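Local coordinates for protein piwi (Drosophila melanogaster, PDB 6KR6), which binds piRNAs and, guided by them, represses transposable elements in the germline, as an argonaute-family protein of the Piwi subfamily, at residues L596-F609 / M628-K642. Numbering follows the deposited sequence.
Sequences LIASMDLQQNSTYF and MIAKALRQYQHEHRK
F609 and A598, cross-strand neighbours in an antiparallel hairpin, both pack on A632 of helix 628-640. The F609 ring, its CG anti to the backbone N (chi1 169°), reaches the helix between K631 and Q635: CE2 lies 3.6 Å from A632 CA, K631 CB meets CZ, and Q635 CB sits over one ring face. The A598 and A632 CB atoms touch at 3.8 Å; the axes of strand 596-599 and helix 628-640 come within 9.1 Å at an angle of 23°, consistent with the small alanine side chains between them. One end of this row is closed by L596, whose CB takes M628 CE and whose CD1 meets I629 CG1 at a right-angle crossing.

Beyond the strand, M600 bends at chi2 and chi3 and brings CE against Q635 CG (3.5 Å) and the backbone of Y636, while its SD makes an oblique Met-aromatic contact with the Y636 ring, 5.4 Å from the centroid. The edge of that ring faces the backbone of S599, M600 and D601, and its OH abuts D601 CB. H640 lays CD2 over the Y636 face and sends a weak hydrogen bond from NE2 to M600 O (3.3 Å). Alongside, N605 ND2 makes a weak, bent hydrogen bond to E639 OE1. Q635 NE2 donates to the anti lone pair of E639 OE2, almost straight (N-H...O 166°), and K805 forms a salt bridge with that same OE2, which probably helps keep the acid ionised.

The other face of the hairpin, through I597 and Y608, meets helix 779-795. Helix 625-640, following the antiparallel strands 575-584, 592-599 and 608-614 and leading to strand 646-652, which pairs parallel to 575-584, is the arrangement of the RNase H-like fold of the Piwi domain.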
loop_
_atom_site.group_PDB
_atom_site.type_symbol
_atom_site.label_atom_id
_atom_site.label_comp_id
_atom_site.label_asym_id
_atom_site.label_seq_id
_atom_site.Cartn_x
_atom_site.Cartn_y
_atom_site.Cartn_z
ATOM N N LEU A 596 -7.069 13.054 9.646
ATOM C CA LEU A 596 -8.375 13.130 9.006
ATOM C C LEU A 596 -8.565 14.514 8.401
ATOM O O LEU A 596 -8.412 15.529 9.093
ATOM C CB LEU A 596 -9.498 12.830 10.003
ATOM C CG LEU A 596 -10.911 12.776 9.421
ATOM C CD1 LEU A 596 -11.563 11.439 9.737
ATOM C CD2 LEU A 596 -11.762 13.927 9.936
ATOM N N ILE A 597 -8.901 14.542 7.114
ATOM C CA ILE A 597 -9.138 15.764 6.357
ATOM C C ILE A 597 -10.584 15.750 5.885
ATOM O O ILE A 597 -11.113 14.693 5.529
ATOM C CB ILE A 597 -8.179 15.884 5.157
ATOM C CG1 ILE A 597 -6.773 15.410 5.538
ATOM C CG2 ILE A 597 -8.154 17.312 4.628
ATOM C CD1 ILE A 597 -6.117 16.207 6.642
ATOM N N ALA A 598 -11.219 16.919 5.873
ATOM C CA ALA A 598 -12.641 17.010 5.556
ATOM C C ALA A 598 -12.917 18.285 4.777
ATOM O O ALA A 598 -12.592 19.379 5.242
ATOM C CB ALA A 598 -13.482 16.971 6.832
ATOM N N SER A 599 -13.530 18.145 3.605
ATOM C CA SER A 599 -13.952 19.299 2.828
ATOM C C SER A 599 -15.244 19.874 3.403
ATOM O O SER A 599 -15.911 19.262 4.242
ATOM C CB SER A 599 -14.146 18.923 1.361
ATOM O OG SER A 599 -15.452 18.420 1.132
ATOM N N MET A 600 -15.602 21.075 2.937
ATOM C CA MET A 600 -16.738 21.824 3.478
ATOM C C MET A 600 -17.575 22.380 2.328
ATOM O O MET A 600 -17.602 23.592 2.101
ATOM C CB MET A 600 -16.266 22.948 4.404
ATOM C CG MET A 600 -15.360 22.492 5.524
ATOM S SD MET A 600 -15.953 23.046 7.129
ATOM C CE MET A 600 -15.465 21.656 8.139
ATOM N N ASP A 601 -18.269 21.491 1.619
ATOM C CA ASP A 601 -19.180 21.875 0.541
ATOM C C ASP A 601 -18.457 22.775 -0.467
ATOM O O ASP A 601 -18.631 23.995 -0.506
ATOM C CB ASP A 601 -20.424 22.563 1.114
ATOM C CG ASP A 601 -21.566 22.644 0.118
ATOM O OD1 ASP A 601 -21.407 22.154 -1.019
ATOM O OD2 ASP A 601 -22.630 23.193 0.480
ATOM N N LEU A 602 -17.622 22.115 -1.274
ATOM C CA LEU A 602 -16.628 22.807 -2.087
ATOM C C LEU A 602 -17.241 23.787 -3.079
ATOM O O LEU A 602 -16.551 24.710 -3.528
ATOM C CB LEU A 602 -15.760 21.784 -2.819
ATOM C CG LEU A 602 -14.994 20.845 -1.886
ATOM C CD1 LEU A 602 -14.259 19.778 -2.675
ATOM C CD2 LEU A 602 -14.027 21.639 -1.021
ATOM N N GLN A 603 -18.518 23.624 -3.430
ATOM C CA GLN A 603 -19.128 24.550 -4.376
ATOM C C GLN A 603 -19.410 25.911 -3.755
ATOM O O GLN A 603 -19.615 26.881 -4.493
ATOM C CB GLN A 603 -20.414 23.953 -4.954
ATOM C CG GLN A 603 -21.510 23.673 -3.941
ATOM C CD GLN A 603 -22.765 23.116 -4.592
ATOM O OE1 GLN A 603 -23.833 23.083 -3.982
ATOM N NE2 GLN A 603 -22.636 22.671 -5.837
ATOM N N GLN A 604 -19.414 26.014 -2.425
ATOM C CA GLN A 604 -19.596 27.290 -1.740
ATOM C C GLN A 604 -18.346 27.679 -0.960
ATOM O O GLN A 604 -17.684 28.664 -1.302
ATOM C CB GLN A 604 -20.812 27.242 -0.812
ATOM C CG GLN A 604 -22.155 27.304 -1.511
ATOM C CD GLN A 604 -23.287 27.561 -0.536
ATOM O OE1 GLN A 604 -23.055 27.924 0.617
ATOM N NE2 GLN A 604 -24.521 27.374 -0.993
ATOM N N ASN A 605 -18.009 26.933 0.093
ATOM C CA ASN A 605 -16.907 27.311 0.972
ATOM C C ASN A 605 -15.553 26.959 0.366
ATOM O O ASN A 605 -14.663 27.813 0.295
ATOM C CB ASN A 605 -17.080 26.642 2.337
ATOM C CG ASN A 605 -16.013 27.051 3.333
ATOM O OD1 ASN A 605 -15.246 27.986 3.097
ATOM N ND2 ASN A 605 -15.967 26.357 4.463
ATOM N N SER A 606 -15.380 25.707 -0.060
ATOM C CA SER A 606 -14.155 25.256 -0.722
ATOM C C SER A 606 -12.929 25.414 0.179
ATOM O O SER A 606 -11.881 25.910 -0.240
ATOM C CB SER A 606 -13.954 25.985 -2.054
ATOM O OG SER A 606 -12.599 25.940 -2.460
ATOM N N THR A 607 -13.062 24.975 1.428
ATOM C CA THR A 607 -11.942 24.916 2.357
ATOM C C THR A 607 -11.917 23.539 3.007
ATOM O O THR A 607 -12.808 22.713 2.800
ATOM C CB THR A 607 -12.024 26.014 3.427
ATOM O OG1 THR A 607 -12.912 27.047 2.987
ATOM C CG2 THR A 607 -10.645 26.617 3.670
ATOM N N TYR A 608 -10.878 23.292 3.801
ATOM C CA TYR A 608 -10.643 21.975 4.366
ATOM C C TYR A 608 -10.310 22.084 5.847
ATOM O O TYR A 608 -9.754 23.084 6.309
ATOM C CB TYR A 608 -9.517 21.250 3.614
ATOM C CG TYR A 608 -9.826 21.005 2.150
ATOM C CD1 TYR A 608 -10.350 19.792 1.725
ATOM C CD2 TYR A 608 -9.602 21.991 1.198
ATOM C CE1 TYR A 608 -10.637 19.564 0.391
ATOM C CE2 TYR A 608 -9.885 21.772 -0.138
ATOM C CZ TYR A 608 -10.402 20.556 -0.535
ATOM O OH TYR A 608 -10.688 20.329 -1.861
ATOM N N PHE A 609 -10.661 21.034 6.582
ATOM C CA PHE A 609 -10.468 20.940 8.021
ATOM C C PHE A 609 -9.624 19.706 8.303
ATOM O O PHE A 609 -9.936 18.617 7.812
ATOM C CB PHE A 609 -11.827 20.863 8.729
ATOM C CG PHE A 609 -11.749 20.499 10.183
ATOM C CD1 PHE A 609 -11.589 21.479 11.148
ATOM C CD2 PHE A 609 -11.874 19.180 10.588
ATOM C CE1 PHE A 609 -11.533 21.145 12.486
ATOM C CE2 PHE A 609 -11.818 18.844 11.923
ATOM C CZ PHE A 609 -11.644 19.828 12.875
ATOM N N MET A 628 -12.442 12.674 15.790
ATOM C CA MET A 628 -12.050 13.546 14.687
ATOM C C MET A 628 -13.203 13.762 13.714
ATOM O O MET A 628 -13.413 14.883 13.232
ATOM C CB MET A 628 -10.837 12.963 13.965
ATOM C CG MET A 628 -9.618 12.754 14.847
ATOM S SD MET A 628 -8.232 12.114 13.893
ATOM C CE MET A 628 -9.022 10.734 13.073
ATOM N N ILE A 629 -13.962 12.703 13.411
ATOM C CA ILE A 629 -15.108 12.872 12.516
ATOM C C ILE A 629 -16.136 13.816 13.132
ATOM O O ILE A 629 -16.740 14.648 12.437
ATOM C CB ILE A 629 -15.725 11.505 12.168
ATOM C CG1 ILE A 629 -14.663 10.588 11.572
ATOM C CG2 ILE A 629 -16.882 11.674 11.194
ATOM C CD1 ILE A 629 -15.204 9.272 11.097
ATOM N N ALA A 630 -16.343 13.709 14.446
ATOM C CA ALA A 630 -17.286 14.591 15.127
ATOM C C ALA A 630 -16.812 16.037 15.090
ATOM O O ALA A 630 -17.614 16.956 14.884
ATOM C CB ALA A 630 -17.489 14.125 16.569
ATOM N N LYS A 631 -15.510 16.258 15.299
ATOM C CA LYS A 631 -14.957 17.604 15.178
ATOM C C LYS A 631 -15.178 18.164 13.780
ATOM O O LYS A 631 -15.532 19.339 13.617
ATOM C CB LYS A 631 -13.465 17.597 15.516
ATOM C CG LYS A 631 -13.146 17.206 16.948
ATOM C CD LYS A 631 -11.645 17.124 17.179
ATOM C CE LYS A 631 -10.993 18.493 17.090
ATOM N NZ LYS A 631 -9.539 18.437 17.404
ATOM N N ALA A 632 -14.969 17.334 12.756
ATOM C CA ALA A 632 -15.173 17.792 11.385
ATOM C C ALA A 632 -16.625 18.184 11.141
ATOM O O ALA A 632 -16.902 19.234 10.545
ATOM C CB ALA A 632 -14.729 16.710 10.402
ATOM N N LEU A 633 -17.571 17.360 11.604
ATOM C CA LEU A 633 -18.985 17.688 11.427
ATOM C C LEU A 633 -19.361 18.959 12.183
ATOM O O LEU A 633 -20.146 19.781 11.688
ATOM C CB LEU A 633 -19.858 16.520 11.883
ATOM C CG LEU A 633 -19.795 15.259 11.021
ATOM C CD1 LEU A 633 -20.687 14.169 11.591
ATOM C CD2 LEU A 633 -20.187 15.583 9.590
ATOM N N ARG A 634 -18.814 19.134 13.388
ATOM C CA ARG A 634 -19.100 20.333 14.169
ATOM C C ARG A 634 -18.589 21.581 13.464
ATOM O O ARG A 634 -19.291 22.598 13.398
ATOM C CB ARG A 634 -18.483 20.209 15.562
ATOM N N GLN A 635 -17.367 21.524 12.928
ATOM C CA GLN A 635 -16.842 22.657 12.170
ATOM C C GLN A 635 -17.694 22.931 10.938
ATOM O O GLN A 635 -17.947 24.092 10.590
ATOM C CB GLN A 635 -15.389 22.394 11.772
ATOM C CG GLN A 635 -14.726 23.539 11.019
ATOM C CD GLN A 635 -14.274 24.657 11.930
ATOM O OE1 GLN A 635 -14.184 24.486 13.145
ATOM N NE2 GLN A 635 -13.985 25.815 11.348
ATOM N N TYR A 636 -18.155 21.869 10.271
ATOM C CA TYR A 636 -18.991 22.047 9.088
ATOM C C TYR A 636 -20.287 22.769 9.430
ATOM O O TYR A 636 -20.711 23.673 8.701
ATOM C CB TYR A 636 -19.287 20.693 8.442
ATOM C CG TYR A 636 -20.012 20.775 7.113
ATOM C CD1 TYR A 636 -21.393 20.900 7.059
ATOM C CD2 TYR A 636 -19.316 20.717 5.912
ATOM C CE1 TYR A 636 -22.060 20.969 5.852
ATOM C CE2 TYR A 636 -19.977 20.786 4.698
ATOM C CZ TYR A 636 -21.349 20.911 4.675
ATOM O OH TYR A 636 -22.019 20.981 3.476
ATOM N N GLN A 637 -20.935 22.384 10.532
ATOM C CA GLN A 637 -22.188 23.049 10.881
ATOM C C GLN A 637 -21.944 24.446 11.439
ATOM O O GLN A 637 -22.807 25.320 11.309
ATOM C CB GLN A 637 -22.998 22.203 11.867
ATOM C CG GLN A 637 -22.563 22.296 13.316
ATOM C CD GLN A 637 -23.482 21.516 14.236
ATOM O OE1 GLN A 637 -24.448 20.899 13.786
ATOM N NE2 GLN A 637 -23.186 21.538 15.530
ATOM N N HIS A 638 -20.779 24.687 12.047
ATOM C CA HIS A 638 -20.458 26.035 12.499
ATOM C C HIS A 638 -20.133 26.964 11.337
ATOM O O HIS A 638 -20.264 28.185 11.479
ATOM C CB HIS A 638 -19.287 25.998 13.484
ATOM C CG HIS A 638 -19.025 27.308 14.160
ATOM N ND1 HIS A 638 -19.738 27.734 15.259
ATOM C CD2 HIS A 638 -18.132 28.288 13.889
ATOM C CE1 HIS A 638 -19.294 28.920 15.639
ATOM N NE2 HIS A 638 -18.319 29.279 14.823
ATOM N N GLU A 639 -19.709 26.415 10.198
ATOM C CA GLU A 639 -19.444 27.226 9.016
ATOM C C GLU A 639 -20.622 27.319 8.054
ATOM O O GLU A 639 -20.669 28.258 7.254
ATOM C CB GLU A 639 -18.230 26.682 8.255
ATOM C CG GLU A 639 -16.931 26.782 9.024
ATOM C CD GLU A 639 -15.723 26.671 8.126
ATOM O OE1 GLU A 639 -15.816 27.082 6.949
ATOM O OE2 GLU A 639 -14.680 26.171 8.595
ATOM N N HIS A 640 -21.564 26.376 8.106
ATOM C CA HIS A 640 -22.684 26.354 7.175
ATOM C C HIS A 640 -24.048 26.396 7.847
ATOM O O HIS A 640 -25.063 26.366 7.140
ATOM C CB HIS A 640 -22.605 25.109 6.279
ATOM C CG HIS A 640 -21.569 25.207 5.204
ATOM N ND1 HIS A 640 -21.883 25.490 3.891
ATOM C CD2 HIS A 640 -20.224 25.064 5.247
ATOM C CE1 HIS A 640 -20.775 25.515 3.173
ATOM N NE2 HIS A 640 -19.754 25.260 3.971
ATOM N N ARG A 641 -24.107 26.462 9.180
ATOM C CA ARG A 641 -25.368 26.457 9.927
ATOM C C ARG A 641 -26.225 25.238 9.590
ATOM O O ARG A 641 -27.452 25.278 9.702
ATOM C CB ARG A 641 -26.159 27.749 9.696
ATOM N N LYS A 642 -25.580 24.146 9.185
ATOM C CA LYS A 642 -26.260 22.910 8.820
ATOM C C LYS A 642 -25.217 21.818 8.642
ATOM O O LYS A 642 -24.052 22.094 8.343
ATOM C CB LYS A 642 -27.092 23.072 7.541
ATOM C CG LYS A 642 -26.296 23.491 6.310
ATOM C CD LYS A 642 -27.226 23.800 5.143
ATOM C CE LYS A 642 -26.490 24.469 3.988
ATOM N NZ LYS A 642 -25.833 23.485 3.083
#